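Local coordinates for LAR_0958 cell surface adhesin (Lactobacillus reuteri, PDB 4NG0), which is a cell-surface adhesin, probably binding mucus, and its repeat has a ubiquitin-like beta-grasp fold, at residues Ser36-Thr39 and Ser40-Thr44. Sequence-based numbering, arbitrary orientation.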
# COMPACT_ATOMS: atom_id res chain seq x y z
N SER A 36 6.66 -3.70 10.75
CA SER A 36 6.58 -2.48 11.55
C SER A 36 7.42 -1.31 11.01
O SER A 36 7.22 -0.17 11.42
CB SER A 36 6.99 -2.76 13.00
OG SER A 36 8.38 -3.01 13.09
N THR A 37 8.34 -1.59 10.09
CA THR A 37 9.23 -0.55 9.60
C THR A 37 8.78 0.09 8.28
O THR A 37 9.37 1.07 7.84
CB THR A 37 10.67 -1.07 9.41
OG1 THR A 37 10.72 -1.95 8.28
CG2 THR A 37 11.16 -1.80 10.67
N LEU A 38 7.74 -0.47 7.67
CA LEU A 38 7.25 0.06 6.39
C LEU A 38 6.61 1.43 6.53
O LEU A 38 5.92 1.72 7.51
CB LEU A 38 6.26 -0.91 5.73
CG LEU A 38 6.76 -2.34 5.53
CD1 LEU A 38 5.67 -3.16 4.88
CD2 LEU A 38 8.04 -2.37 4.69
N THR A 39 6.83 2.26 5.51
CA THR A 39 6.27 3.61 5.48
C THR A 39 5.55 3.84 4.16
O THR A 39 5.54 2.98 3.29
CB THR A 39 7.38 4.67 5.59
OG1 THR A 39 8.15 4.67 4.38
CG2 THR A 39 8.30 4.36 6.77
N SER A 40 4.96 5.02 4.00
CA SER A 40 4.27 5.34 2.76
C SER A 40 5.21 5.32 1.56
O SER A 40 4.79 5.02 0.44
CB SER A 40 3.55 6.69 2.86
OG SER A 40 4.47 7.73 3.15
N ALA A 41 6.48 5.63 1.80
CA ALA A 41 7.48 5.64 0.73
C ALA A 41 7.73 4.25 0.14
O ALA A 41 8.34 4.11 -0.92
CB ALA A 41 8.79 6.24 1.23
N ASP A 42 7.25 3.23 0.84
CA ASP A 42 7.52 1.86 0.43
C ASP A 42 6.49 1.32 -0.56
O ASP A 42 6.60 0.19 -1.03
CB ASP A 42 7.61 0.96 1.66
CG ASP A 42 8.86 1.22 2.47
OD1 ASP A 42 9.92 1.46 1.86
OD2 ASP A 42 8.79 1.18 3.71
N PHE A 43 5.49 2.15 -0.87
CA PHE A 43 4.44 1.78 -1.81
C PHE A 43 4.33 2.87 -2.86
O PHE A 43 4.51 4.05 -2.55
CB PHE A 43 3.09 1.62 -1.10
CG PHE A 43 3.05 0.50 -0.09
CD1 PHE A 43 3.60 0.66 1.17
CD2 PHE A 43 2.44 -0.71 -0.40
CE1 PHE A 43 3.56 -0.37 2.11
CE2 PHE A 43 2.39 -1.74 0.53
CZ PHE A 43 2.96 -1.57 1.77
N THR A 44 4.03 2.46 -4.08
CA THR A 44 3.87 3.41 -5.18
C THR A 44 2.44 3.41 -5.69
O THR A 44 1.85 2.35 -5.92
CB THR A 44 4.84 3.06 -6.32
OG1 THR A 44 6.17 3.26 -5.85
CG2 THR A 44 4.62 3.96 -7.54
O HOH W 1 11.47 1.79 5.78
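Thr39 and Asp42 grip each other across a tight 3-10 turn, a local contact where the loop after strand 26-28 turns into the edge strand 43-45. Two bonds link them in opposite directions. The backbone N of Thr39 donates to Asp42 OD2 at 2.9 Å in a nearly straight bond (163°). It reaches the carboxylate on its anti side and 32° out of its plane. In return, Asp42 N donates to Thr39 O at 3.0 Å. Phe43 N, bonded to Ser40 O, adds a second turn of the same kind.

The sequence Thr-Ser-Ala-Asp recalls a capping box, in which the fourth residue's carboxylate returns to the first residue's N-H. Here only that half is made: the threonine hydroxyl instead takes a weak bond from Ala41 N (3.2 Å to Thr39 OG1), which resembles an ST turn, though a weak one. Thr39 suits the place because its chi1 of 70° sets OG1 between its own N and carbonyl carbon, turned toward the N-H of Ala41. Aspartate is short enough to reach back from position 42; CG lies beside its backbone N and OD2 swings toward Thr39. Ala41, with only a methyl, fits in closely, and Ala41 CB lies 3.6 Å from Thr39 OG1.

In this beta-grasp domain the turn lies against helix 65-73: the buried Asp42 touches Thr66 and Ala70, and Leu38 also meets Ala70. A water donates to Thr37 O and, weakly, to Asp42 OD2, giving the carboxylate oxygen a second polar partner. On the apolar side, Leu38 CD1 lies 4.4 Å from Phe43 CZ, and both side chains pack on Trp27. The Phe43 ring turns an edge, at CD1, to Thr39 O, 3.7 Å away and in the ring plane.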